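Local coordinates for protein thymine dioxygenase (Neurospora crassa, PDB 5C3O) that probably oxidises the methyl group of thymine as an iron- and 2-oxoglutarate-dependent dioxygenase, here with calcium in its metal site, at residues 215-220 against 270-275; 13-18 against 233-238; 30-35 against 169-174. All coordinates share one frame; numbering follows the deposited sequence.

In the fold
Six segments come along the chain as 13-18, 30-35, 169-174, 215-220, 233-238 and 270-275, so contacts 1 and 2 interleave while contact 3 is nested inside the loop that contact 2 closes. Contacts 1 and 2 have centres about 12 Å apart and share the three-stranded sheet in which 233-236 and 273-275 are neighbours. Contact 3 joins helices 28-44 and 147-173, its centre about 20 Å from that of contact 2 and about 25 Å from that of contact 1; Ile18 packing on Thr34 connects it to contact 2. Contact 1 thus builds the metal site, contact 2 packs strand 13-19 on the sheet next to it, and contact 3 lies away from the active site.

Contact 1: 215-220 against 270-275; sequences EHTDYG and STVHRV. With CA (calcium ion), chain H.
His216, Asp218 and His273 meet round a calcium ion in the facial triad of the 2-oxoglutarate oxygenases, whose usual metal is iron. His216 NE2 lies 2.4 Å from the metal, Asp218 OD1 2.2 Å and His273 NE2 2.2 Å, and two waters also coordinate it. The imidazoles are inclined at 46°, with His273 CE1 over one face of the His216 ring; Asp218 OD1 comes to the edge of the His273 ring.

Second-shell hydrogen bonds aim these ligands. The CB of His273 points away from 215-220, but chi1 of 62°, setting CG between the backbone N and the carbonyl carbon, swings the ring back to the metal. Its ND1 gives an in-plane bond to Thr271 O at 3.0 Å, which fixes the ring rotation with NE2 facing the calcium. His216 ND1 is hydrogen-bonded to Gly214 O. Asp218 OD2, not metal-bound, takes bonds from Thr223, Asn255 and a metal-bound water.

Backbone pairing joins the segments at one antiparallel hydrogen-bonded bridge, His216 N to His273 O at 3.0 Å and His273 N to His216 O at 2.9 Å. A further water accepts from Asp218 N and lies within bonding distance of Ser270 OG and Thr271 O, with more acceptors near than protons. Ser270 OG, like Thr217 OG1, is hydrogen-bonded to Asp258 OD1.

Among charged groups, Glu215 and Arg274 run side by side, and Glu215 OE1 meets the guanidinium edge at NH1 over 3.3 Å, a salt bridge whose hydrogen bond is weak. Apolar contact is small: Thr217 CG2 rests 3.8 Å from Val272 CG2.

Strand 233-236 pairs with 273-275 in a three-stranded antiparallel sheet, Gln234 taking a bond from Arg274 NE, while Phe242 of strand 242-244 touches Glu215 and Val272 and makes a cation-pi contact with Arg274.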
ATOM      1  N   GLU A 215      14.823   4.943   7.346  1.00 79.04           N
ATOM      2  CA  GLU A 215      14.931   5.363   5.959  1.00 75.52           C
ATOM      3  C   GLU A 215      15.223   4.166   5.072  1.00 70.61           C
ATOM      4  O   GLU A 215      16.177   3.425   5.320  1.00 68.36           O
ATOM      5  CB  GLU A 215      16.051   6.393   5.800  1.00 78.28           C
ATOM      6  CG  GLU A 215      15.820   7.681   6.575  1.00 81.36           C
ATOM      7  CD  GLU A 215      17.032   8.595   6.579  1.00 83.77           C
ATOM      8  OE1 GLU A 215      17.246   9.281   7.600  1.00 86.81           O
ATOM      9  OE2 GLU A 215      17.768   8.630   5.567  1.00 84.77           O
ATOM     10  N   HIS A 216      14.406   3.985   4.037  1.00 63.66           N
ATOM     11  CA  HIS A 216      14.546   2.842   3.141  1.00 59.92           C
ATOM     12  C   HIS A 216      13.806   3.044   1.818  1.00 56.42           C
ATOM     13  O   HIS A 216      12.973   3.946   1.677  1.00 54.04           O
ATOM     14  CB  HIS A 216      14.002   1.585   3.824  1.00 59.75           C
ATOM     15  CG  HIS A 216      12.510   1.575   3.957  1.00 60.18           C
ATOM     16  ND1 HIS A 216      11.824   2.476   4.744  1.00 59.80           N
ATOM     17  CD2 HIS A 216      11.572   0.783   3.388  1.00 59.54           C
ATOM     18  CE1 HIS A 216      10.529   2.233   4.660  1.00 58.82           C
ATOM     19  NE2 HIS A 216      10.349   1.213   3.842  1.00 59.26           N
ATOM     20  N   THR A 217      14.139   2.194   0.852  1.00 52.65           N
ATOM     21  CA  THR A 217      13.335   2.014  -0.346  1.00 49.15           C
ATOM     22  C   THR A 217      12.692   0.649  -0.229  1.00 47.08           C
ATOM     23  O   THR A 217      13.272  -0.261   0.371  1.00 46.80           O
ATOM     24  CB  THR A 217      14.177   2.047  -1.639  1.00 47.64           C
ATOM     25  OG1 THR A 217      15.017   0.891  -1.707  1.00 46.59           O
ATOM     26  CG2 THR A 217      15.020   3.304  -1.717  1.00 48.67           C
ATOM     27  N   ASP A 218      11.496   0.506  -0.790  1.00 44.65           N
ATOM     28  CA  ASP A 218      10.823  -0.786  -0.811  1.00 43.37           C
ATOM     29  C   ASP A 218      11.445  -1.707  -1.861  1.00 43.76           C
ATOM     30  O   ASP A 218      12.042  -1.253  -2.838  1.00 41.53           O
ATOM     31  CB  ASP A 218       9.331  -0.618  -1.090  1.00 43.60           C
ATOM     32  CG  ASP A 218       8.603   0.112   0.021  1.00 43.77           C
ATOM     33  OD1 ASP A 218       9.224   0.431   1.061  1.00 47.29           O
ATOM     34  OD2 ASP A 218       7.395   0.365  -0.146  1.00 43.87           O
ATOM     35  N   TYR A 219      11.269  -3.002  -1.642  1.00 44.93           N
ATOM     36  CA  TYR A 219      11.896  -4.046  -2.444  1.00 48.46           C
ATOM     37  C   TYR A 219      11.092  -4.393  -3.707  1.00 44.73           C
ATOM     38  O   TYR A 219      11.674  -4.654  -4.764  1.00 42.60           O
ATOM     39  CB  TYR A 219      12.071  -5.292  -1.555  1.00 54.95           C
ATOM     40  CG  TYR A 219      12.574  -6.550  -2.237  1.00 63.67           C
ATOM     41  CD1 TYR A 219      11.700  -7.384  -2.940  1.00 67.22           C
ATOM     42  CD2 TYR A 219      13.910  -6.934  -2.144  1.00 69.19           C
ATOM     43  CE1 TYR A 219      12.148  -8.544  -3.553  1.00 70.47           C
ATOM     44  CE2 TYR A 219      14.368  -8.094  -2.753  1.00 73.16           C
ATOM     45  CZ  TYR A 219      13.483  -8.895  -3.456  1.00 73.38           C
ATOM     46  OH  TYR A 219      13.933 -10.048  -4.062  1.00 77.29           O
ATOM     47  N   GLY A 220       9.764  -4.394  -3.597  1.00 40.53           N
ATOM     48  CA  GLY A 220       8.902  -4.970  -4.634  1.00 38.26           C
ATOM     49  C   GLY A 220       8.577  -4.066  -5.812  1.00 35.73           C
ATOM     50  O   GLY A 220       9.322  -3.148  -6.132  1.00 35.30           O
ATOM     51  N   SER A 270      12.626   4.283  -7.291  1.00 43.42           N
ATOM     52  CA  SER A 270      12.297   3.726  -5.993  1.00 43.55           C
ATOM     53  C   SER A 270      12.847   4.719  -4.975  1.00 44.46           C
ATOM     54  O   SER A 270      14.042   4.727  -4.690  1.00 45.77           O
ATOM     55  CB  SER A 270      12.937   2.347  -5.824  1.00 43.96           C
ATOM     56  OG  SER A 270      12.514   1.730  -4.622  1.00 44.16           O
ATOM     57  N   THR A 271      11.967   5.573  -4.459  1.00 44.89           N
ATOM     58  CA  THR A 271      12.355   6.734  -3.663  1.00 44.85           C
ATOM     59  C   THR A 271      12.474   6.412  -2.168  1.00 45.31           C
ATOM     60  O   THR A 271      11.634   5.711  -1.597  1.00 44.17           O
ATOM     61  CB  THR A 271      11.347   7.881  -3.865  1.00 45.80           C
ATOM     62  OG1 THR A 271      11.299   8.235  -5.254  1.00 46.18           O
ATOM     63  CG2 THR A 271      11.734   9.112  -3.056  1.00 47.47           C
ATOM     64  N   VAL A 272      13.526   6.945  -1.548  1.00 46.87           N
ATOM     65  CA  VAL A 272      13.783   6.767  -0.121  1.00 47.32           C
ATOM     66  C   VAL A 272      12.677   7.446   0.684  1.00 47.12           C
ATOM     67  O   VAL A 272      12.252   8.554   0.360  1.00 47.95           O
ATOM     68  CB  VAL A 272      15.156   7.354   0.284  1.00 49.59           C
ATOM     69  CG1 VAL A 272      15.359   7.296   1.795  1.00 50.76           C
ATOM     70  CG2 VAL A 272      16.285   6.619  -0.432  1.00 50.14           C
ATOM     71  N   HIS A 273      12.206   6.768   1.721  1.00 46.91           N
ATOM     72  CA  HIS A 273      11.155   7.306   2.577  1.00 48.98           C
ATOM     73  C   HIS A 273      11.235   6.671   3.967  1.00 51.81           C
ATOM     74  O   HIS A 273      12.031   5.761   4.190  1.00 53.52           O
ATOM     75  CB  HIS A 273       9.782   7.057   1.941  1.00 46.99           C
ATOM     76  CG  HIS A 273       9.449   5.610   1.777  1.00 44.49           C
ATOM     77  ND1 HIS A 273      10.035   4.814   0.817  1.00 44.21           N
ATOM     78  CD2 HIS A 273       8.591   4.815   2.454  1.00 45.02           C
ATOM     79  CE1 HIS A 273       9.553   3.588   0.911  1.00 43.44           C
ATOM     80  NE2 HIS A 273       8.679   3.561   1.902  1.00 44.22           N
ATOM     81  N   ARG A 274      10.418   7.155   4.898  1.00 55.48           N
ATOM     82  CA  ARG A 274      10.425   6.638   6.270  1.00 59.19           C
ATOM     83  C   ARG A 274       9.131   6.988   6.993  1.00 61.45           C
ATOM     84  O   ARG A 274       8.461   7.959   6.635  1.00 61.45           O
ATOM     85  CB  ARG A 274      11.612   7.215   7.053  1.00 61.56           C
ATOM     86  CG  ARG A 274      11.462   8.695   7.382  1.00 63.42           C
ATOM     87  CD  ARG A 274      12.734   9.313   7.935  1.00 65.43           C
ATOM     88  NE  ARG A 274      12.540  10.734   8.221  1.00 67.59           N
ATOM     89  CZ  ARG A 274      13.502  11.577   8.599  1.00 70.11           C
ATOM     90  NH1 ARG A 274      14.756  11.156   8.750  1.00 70.36           N
ATOM     91  NH2 ARG A 274      13.206  12.852   8.828  1.00 70.62           N
ATOM     92  N   VAL A 275       8.793   6.200   8.011  1.00 66.12           N
ATOM     93  CA  VAL A 275       7.637   6.497   8.863  1.00 70.40           C
ATOM     94  C   VAL A 275       8.103   7.096  10.189  1.00 74.08           C
ATOM     95  O   VAL A 275       9.137   6.708  10.738  1.00 75.82           O
ATOM     96  CB  VAL A 275       6.723   5.268   9.102  1.00 70.81           C
ATOM     97  CG1 VAL A 275       6.202   4.729   7.775  1.00 69.16           C
ATOM     98  CG2 VAL A 275       7.432   4.174   9.895  1.00 72.85           C
TER
HETATM   99 CA    CA H 407       8.285   1.550   2.737  1.00 32.72          CA
HETATM  100  O   HOH W   1      10.687   2.908  -2.558  1.00 37.77           O
HETATM  101  O   HOH W   2       6.088   2.278   1.939  1.00 46.24           O
HETATM  102  O   HOH W   3       7.005   2.649   4.361  1.00 49.23           O

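Contact 2: 13-18 against 233-238; sequences LVIPLI and LQVKSP
Ser237 OG, whose residue packs against Leu13, is gripped by three partners: the carboxylate of Asp11 and the backbone N-H groups of Gly240 and Gln241. A chi1 of 76° sets OG between the backbone N and the carbonyl carbon, and these bonds hold it at the turn between strands 233-236 and 242-244. Strand 13-19, next to 47-51 in the large mixed sheet of the double-stranded beta-helix fold, here meets strand 233-236 of the smaller three-stranded sheet. Strands 13-15 and 233-236 are not sheet partners: their axes come no nearer than 9.1 Å and their directions differ by 126°; the contact is made by the side chains of Leu13 and Ile15, on side chains and backbone of 235-238, and is largely apolar.

Leu13 carries most of it. Its CG stands roughly anti to the backbone N (chi1 -151°), which directs CD1 onto Val235. There CD1 touches Val235 CB at 3.9 Å and Val235 O at 3.5 Å, the two side chains crossing at about a right angle. Nearer the backbone, Leu13 CG lies 4.1 Å from Ser237 CA, and Leu13 CB meets Ser237 CB at 4.2 Å. Leu13 CB also approaches the ring of Pro238, with CD at 4.3 Å. With an alanine here, CG and CD1 are gone, which would probably leave Val235 without its main partner from strand 13-19 and open a gap in this buried contact.

Ile243 and Ala45 pack on Leu13, while Phe47 and Thr271 pack on Val235. Val235 also sits about 4 Å, side chain to side chain, from the metal ligand His273, which puts Leu13 behind a residue that packs near the metal site. Ile15 extends the apolar patch more loosely, its CD1 coming 4.4 Å from Val235 CG2.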
ATOM      1  N   LEU A  13       9.714  18.510  -4.360  1.00 64.09           N
ATOM      2  CA  LEU A  13       9.045  17.209  -4.352  1.00 61.17           C
ATOM      3  C   LEU A  13       7.583  17.426  -4.720  1.00 59.01           C
ATOM      4  O   LEU A  13       6.848  18.104  -3.995  1.00 59.25           O
ATOM      5  CB  LEU A  13       9.150  16.547  -2.974  1.00 61.38           C
ATOM      6  CG  LEU A  13       9.141  15.011  -2.900  1.00 60.91           C
ATOM      7  CD1 LEU A  13       8.779  14.555  -1.494  1.00 60.51           C
ATOM      8  CD2 LEU A  13       8.193  14.376  -3.902  1.00 60.08           C
ATOM      9  N   VAL A  14       7.172  16.858  -5.853  1.00 55.53           N
ATOM     10  CA  VAL A  14       5.798  16.972  -6.321  1.00 53.34           C
ATOM     11  C   VAL A  14       5.183  15.575  -6.440  1.00 50.26           C
ATOM     12  O   VAL A  14       5.546  14.804  -7.322  1.00 47.48           O
ATOM     13  CB  VAL A  14       5.721  17.708  -7.677  1.00 54.08           C
ATOM     14  CG1 VAL A  14       4.272  17.980  -8.058  1.00 53.77           C
ATOM     15  CG2 VAL A  14       6.507  19.017  -7.618  1.00 56.33           C
ATOM     16  N   ILE A  15       4.265  15.254  -5.531  1.00 48.83           N
ATOM     17  CA  ILE A  15       3.525  13.995  -5.582  1.00 45.87           C
ATOM     18  C   ILE A  15       2.116  14.300  -6.068  1.00 44.93           C
ATOM     19  O   ILE A  15       1.352  14.974  -5.367  1.00 45.36           O
ATOM     20  CB  ILE A  15       3.472  13.305  -4.207  1.00 45.72           C
ATOM     21  CG1 ILE A  15       4.888  12.948  -3.751  1.00 45.35           C
ATOM     22  CG2 ILE A  15       2.626  12.039  -4.276  1.00 44.77           C
ATOM     23  CD1 ILE A  15       4.997  12.534  -2.303  1.00 45.59           C
ATOM     24  N   PRO A  16       1.764  13.812  -7.273  1.00 42.87           N
ATOM     25  CA  PRO A  16       0.472  14.153  -7.851  1.00 42.17           C
ATOM     26  C   PRO A  16      -0.692  13.389  -7.229  1.00 41.86           C
ATOM     27  O   PRO A  16      -0.497  12.342  -6.616  1.00 41.39           O
ATOM     28  CB  PRO A  16       0.637  13.770  -9.323  1.00 41.78           C
ATOM     29  CG  PRO A  16       1.620  12.656  -9.305  1.00 41.27           C
ATOM     30  CD  PRO A  16       2.558  12.950  -8.168  1.00 41.70           C
ATOM     31  N   LEU A  17      -1.889  13.937  -7.398  1.00 42.07           N
ATOM     32  CA  LEU A  17      -3.126  13.298  -6.997  1.00 42.21           C
ATOM     33  C   LEU A  17      -3.892  12.994  -8.272  1.00 41.45           C
ATOM     34  O   LEU A  17      -4.164  13.891  -9.055  1.00 43.25           O
ATOM     35  CB  LEU A  17      -3.931  14.233  -6.096  1.00 43.66           C
ATOM     36  CG  LEU A  17      -5.339  13.809  -5.691  1.00 44.56           C
ATOM     37  CD1 LEU A  17      -5.306  12.502  -4.913  1.00 44.15           C
ATOM     38  CD2 LEU A  17      -5.987  14.918  -4.868  1.00 46.22           C
ATOM     39  N   ILE A  18      -4.230  11.727  -8.484  1.00 39.70           N
ATOM     40  CA  ILE A  18      -4.787  11.286  -9.755  1.00 38.71           C
ATOM     41  C   ILE A  18      -6.109  10.554  -9.533  1.00 38.42           C
ATOM     42  O   ILE A  18      -6.208   9.682  -8.671  1.00 38.33           O
ATOM     43  CB  ILE A  18      -3.765  10.391 -10.486  1.00 38.10           C
ATOM     44  CG1 ILE A  18      -2.618  11.258 -11.025  1.00 38.78           C
ATOM     45  CG2 ILE A  18      -4.415   9.608 -11.622  1.00 37.99           C
ATOM     46  CD1 ILE A  18      -1.255  10.618 -10.918  1.00 38.75           C
ATOM     47  N   LEU A 233       4.176   9.303   7.410  1.00 56.40           N
ATOM     48  CA  LEU A 233       5.064   8.974   6.293  1.00 54.33           C
ATOM     49  C   LEU A 233       5.813  10.203   5.787  1.00 52.44           C
ATOM     50  O   LEU A 233       5.223  11.272   5.620  1.00 50.27           O
ATOM     51  CB  LEU A 233       4.264   8.348   5.137  1.00 53.83           C
ATOM     52  CG  LEU A 233       5.007   8.069   3.823  1.00 52.65           C
ATOM     53  CD1 LEU A 233       6.102   7.033   4.024  1.00 52.21           C
ATOM     54  CD2 LEU A 233       4.040   7.608   2.743  1.00 52.60           C
ATOM     55  N   GLN A 234       7.106  10.035   5.523  1.00 51.73           N
ATOM     56  CA  GLN A 234       7.919  11.095   4.931  1.00 53.44           C
ATOM     57  C   GLN A 234       8.713  10.595   3.732  1.00 51.92           C
ATOM     58  O   GLN A 234       9.272   9.503   3.768  1.00 50.41           O
ATOM     59  CB  GLN A 234       8.879  11.680   5.966  1.00 55.31           C
ATOM     60  CG  GLN A 234       8.207  12.590   6.977  1.00 57.56           C
ATOM     61  CD  GLN A 234       9.167  13.117   8.035  1.00 60.16           C
ATOM     62  OE1 GLN A 234      10.241  12.551   8.269  1.00 60.18           O
ATOM     63  NE2 GLN A 234       8.777  14.205   8.686  1.00 61.04           N
ATOM     64  N   VAL A 235       8.781  11.423   2.691  1.00 52.19           N
ATOM     65  CA  VAL A 235       9.468  11.083   1.449  1.00 52.58           C
ATOM     66  C   VAL A 235      10.588  12.091   1.196  1.00 55.72           C
ATOM     67  O   VAL A 235      10.374  13.298   1.311  1.00 55.25           O
ATOM     68  CB  VAL A 235       8.476  11.089   0.265  1.00 51.69           C
ATOM     69  CG1 VAL A 235       9.167  10.701  -1.036  1.00 51.44           C
ATOM     70  CG2 VAL A 235       7.307  10.152   0.552  1.00 50.69           C
ATOM     71  N   LYS A 236      11.774  11.593   0.849  1.00 58.44           N
ATOM     72  CA  LYS A 236      12.921  12.458   0.586  1.00 63.10           C
ATOM     73  C   LYS A 236      12.730  13.272  -0.699  1.00 64.56           C
ATOM     74  O   LYS A 236      12.290  12.747  -1.723  1.00 63.04           O
ATOM     75  CB  LYS A 236      14.219  11.649   0.492  1.00 66.20           C
ATOM     76  CG  LYS A 236      15.477  12.508   0.602  1.00 70.88           C
ATOM     77  CD  LYS A 236      16.735  11.784   0.139  1.00 73.92           C
ATOM     78  CE  LYS A 236      17.254  10.815   1.189  1.00 75.69           C
ATOM     79  NZ  LYS A 236      18.430  10.046   0.694  1.00 77.51           N
ATOM     80  N   SER A 237      13.071  14.556  -0.628  1.00 67.74           N
ATOM     81  CA  SER A 237      13.028  15.445  -1.786  1.00 69.42           C
ATOM     82  C   SER A 237      14.271  15.219  -2.642  1.00 70.10           C
ATOM     83  O   SER A 237      15.226  14.582  -2.186  1.00 69.10           O
ATOM     84  CB  SER A 237      12.976  16.906  -1.329  1.00 72.22           C
ATOM     85  OG  SER A 237      14.244  17.347  -0.870  1.00 75.54           O
ATOM     86  N   PRO A 238      14.268  15.738  -3.887  1.00 71.36           N
ATOM     87  CA  PRO A 238      15.490  15.676  -4.694  1.00 73.49           C
ATOM     88  C   PRO A 238      16.650  16.471  -4.082  1.00 78.25           C
ATOM     89  O   PRO A 238      17.812  16.138  -4.319  1.00 81.04           O
ATOM     90  CB  PRO A 238      15.060  16.283  -6.037  1.00 72.74           C
ATOM     91  CG  PRO A 238      13.835  17.076  -5.738  1.00 71.80           C
ATOM     92  CD  PRO A 238      13.147  16.329  -4.639  1.00 70.83           C
TER

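Contact 3: 30-35 against 169-174; sequences LKLETA and IAVGMG
Val171 is where 169-174 first touches 30-35. Its CB points toward the other helix, and with CG1 anti to the backbone N (chi1 171°) that methyl reaches Ala35 CB at 3.7 Å. The same CG1 lies 4.2 Å from Leu32 CD1, the two side chains slanting past each other. The other branch, CG2, is only brushed by Lys31 CE, at 4.5 Å. Val171 O is touched by Leu32 CD1 at 3.7 Å.

At Gly172 the backbones come closest, its CA 4.5 Å from that of Ala35, and its N sits 3.6 Å from Ala35 CB. A side chain here would run into the carbonyl oxygen of Ala35, so the bare glycine allows the helices to approach with axes 8.2 Å apart, nearly at right angles (-101°). Met173, a selenomethionine, turns to Leu39 further along helix 28-44. Gly174 closes the helix with a Schellman motif: its phi is positive (81°), and Gly174 N to Val171 O at 3.0 Å is one of the two bonds back into the last turn.

Phe23 of helix 21-25 also packs on Lys31 and Ala35, which places the crossing beside that helix. With no polar pair between the segments, shape rather than directed bonding probably governs how closely the two helices cross here.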
ATOM      1  N   LEU A  30      -8.683   9.852 -22.640  1.00 41.91           N
ATOM      2  CA  LEU A  30      -8.633  10.177 -21.217  1.00 41.73           C
ATOM      3  C   LEU A  30      -7.811   9.130 -20.456  1.00 39.09           C
ATOM      4  O   LEU A  30      -7.027   9.467 -19.576  1.00 36.67           O
ATOM      5  CB  LEU A  30     -10.051  10.276 -20.646  1.00 41.65           C
ATOM      6  CG  LEU A  30     -10.203  10.765 -19.205  1.00 42.41           C
ATOM      7  CD1 LEU A  30      -9.487  12.087 -18.978  1.00 42.35           C
ATOM      8  CD2 LEU A  30     -11.680  10.888 -18.847  1.00 43.13           C
ATOM      9  N   LYS A  31      -8.002   7.867 -20.821  1.00 38.41           N
ATOM     10  CA  LYS A  31      -7.254   6.748 -20.260  1.00 38.10           C
ATOM     11  C   LYS A  31      -5.744   6.941 -20.407  1.00 37.15           C
ATOM     12  O   LYS A  31      -4.987   6.765 -19.438  1.00 34.70           O
ATOM     13  CB  LYS A  31      -7.680   5.457 -20.959  1.00 39.48           C
ATOM     14  CG  LYS A  31      -7.060   4.192 -20.405  1.00 40.83           C
ATOM     15  CD  LYS A  31      -7.642   2.959 -21.078  1.00 43.53           C
ATOM     16  CE  LYS A  31      -6.963   1.694 -20.571  1.00 45.66           C
ATOM     17  NZ  LYS A  31      -7.437   0.471 -21.282  1.00 48.59           N
ATOM     18  N   LEU A  32      -5.317   7.295 -21.620  1.00 36.69           N
ATOM     19  CA  LEU A  32      -3.901   7.499 -21.917  1.00 36.50           C
ATOM     20  C   LEU A  32      -3.358   8.691 -21.154  1.00 36.88           C
ATOM     21  O   LEU A  32      -2.229   8.662 -20.656  1.00 37.04           O
ATOM     22  CB  LEU A  32      -3.677   7.700 -23.423  1.00 36.51           C
ATOM     23  CG  LEU A  32      -2.246   7.999 -23.878  1.00 36.69           C
ATOM     24  CD1 LEU A  32      -1.282   6.895 -23.453  1.00 35.77           C
ATOM     25  CD2 LEU A  32      -2.194   8.197 -25.387  1.00 36.91           C
ATOM     26  N   GLU A  33      -4.161   9.746 -21.073  1.00 38.14           N
ATOM     27  CA  GLU A  33      -3.770  10.956 -20.357  1.00 39.23           C
ATOM     28  C   GLU A  33      -3.492  10.644 -18.886  1.00 36.60           C
ATOM     29  O   GLU A  33      -2.489  11.078 -18.336  1.00 36.05           O
ATOM     30  CB  GLU A  33      -4.863  12.026 -20.496  1.00 42.45           C
ATOM     31  CG  GLU A  33      -4.633  13.298 -19.691  1.00 46.06           C
ATOM     32  CD  GLU A  33      -5.579  14.427 -20.095  1.00 50.69           C
ATOM     33  OE1 GLU A  33      -5.503  14.890 -21.256  1.00 54.94           O
ATOM     34  OE2 GLU A  33      -6.395  14.858 -19.255  1.00 51.75           O
ATOM     35  N   THR A  34      -4.387   9.884 -18.267  1.00 34.67           N
ATOM     36  CA  THR A  34      -4.258   9.510 -16.860  1.00 34.15           C
ATOM     37  C   THR A  34      -3.085   8.536 -16.638  1.00 32.43           C
ATOM     38  O   THR A  34      -2.322   8.677 -15.680  1.00 30.97           O
ATOM     39  CB  THR A  34      -5.565   8.867 -16.351  1.00 34.18           C
ATOM     40  OG1 THR A  34      -6.686   9.650 -16.786  1.00 35.57           O
ATOM     41  CG2 THR A  34      -5.573   8.775 -14.834  1.00 34.09           C
ATOM     42  N   ALA A  35      -2.944   7.562 -17.532  1.00 30.82           N
ATOM     43  CA  ALA A  35      -1.837   6.606 -17.460  1.00 29.52           C
ATOM     44  C   ALA A  35      -0.486   7.315 -17.506  1.00 30.22           C
ATOM     45  O   ALA A  35       0.417   7.002 -16.723  1.00 28.71           O
ATOM     46  CB  ALA A  35      -1.937   5.592 -18.582  1.00 28.32           C
ATOM     47  N   ILE A 169       0.835   1.830 -15.823  1.00 25.59           N
ATOM     48  CA  ILE A 169       2.243   2.058 -16.110  1.00 25.68           C
ATOM     49  C   ILE A 169       2.565   1.612 -17.539  1.00 26.02           C
ATOM     50  O   ILE A 169       3.237   2.327 -18.265  1.00 26.40           O
ATOM     51  CB  ILE A 169       3.157   1.349 -15.080  1.00 25.68           C
ATOM     52  CG1 ILE A 169       3.144   2.128 -13.768  1.00 25.87           C
ATOM     53  CG2 ILE A 169       4.584   1.238 -15.601  1.00 26.36           C
ATOM     54  CD1 ILE A 169       3.622   1.323 -12.579  1.00 26.75           C
ATOM     55  N   ALA A 170       2.072   0.442 -17.933  1.00 25.99           N
ATOM     56  CA  ALA A 170       2.274  -0.075 -19.291  1.00 26.43           C
ATOM     57  C   ALA A 170       1.639   0.811 -20.366  1.00 26.65           C
ATOM     58  O   ALA A 170       2.256   1.110 -21.393  1.00 27.67           O
ATOM     59  CB  ALA A 170       1.722  -1.486 -19.392  1.00 25.87           C
ATOM     60  N   VAL A 171       0.396   1.214 -20.140  1.00 27.10           N
ATOM     61  CA  VAL A 171      -0.300   2.085 -21.082  1.00 28.07           C
ATOM     62  C   VAL A 171       0.439   3.427 -21.189  1.00 28.66           C
ATOM     63  O   VAL A 171       0.637   3.951 -22.286  1.00 29.08           O
ATOM     64  CB  VAL A 171      -1.772   2.288 -20.676  1.00 28.34           C
ATOM     65  CG1 VAL A 171      -2.427   3.371 -21.520  1.00 29.56           C
ATOM     66  CG2 VAL A 171      -2.541   0.978 -20.822  1.00 28.61           C
ATOM     67  N   GLY A 172       0.878   3.950 -20.047  1.00 28.98           N
ATOM     68  CA  GLY A 172       1.651   5.180 -20.006  1.00 30.38           C
ATOM     69  C   GLY A 172       2.972   5.104 -20.746  1.00 31.07           C
ATOM     70  O   GLY A 172       3.401   6.082 -21.342  1.00 31.34           O
HETATM   71  N   MSE A 173       3.623   3.948 -20.687  1.00 31.95           N
HETATM   72  CA  MSE A 173       4.865   3.709 -21.423  1.00 33.90           C
HETATM   73  C   MSE A 173       4.642   3.479 -22.900  1.00 31.96           C
HETATM   74  O   MSE A 173       5.590   3.524 -23.683  1.00 29.80           O
HETATM   75  CB  MSE A 173       5.531   2.438 -20.924  1.00 37.13           C
HETATM   76  CG  MSE A 173       6.151   2.618 -19.552  1.00 43.56           C
HETATM   77 SE   MSE A 173       6.945   0.884 -19.032  1.00 55.12          SE
HETATM   78  CE  MSE A 173       7.900   1.540 -17.437  1.00 53.45           C
ATOM     79  N   GLY A 174       3.403   3.193 -23.289  1.00 29.86           N
ATOM     80  CA  GLY A 174       3.085   2.886 -24.678  1.00 31.22           C
ATOM     81  C   GLY A 174       3.386   1.451 -25.082  1.00 31.23           C
ATOM     82  O   GLY A 174       3.576   1.180 -26.257  1.00 33.75           O
TER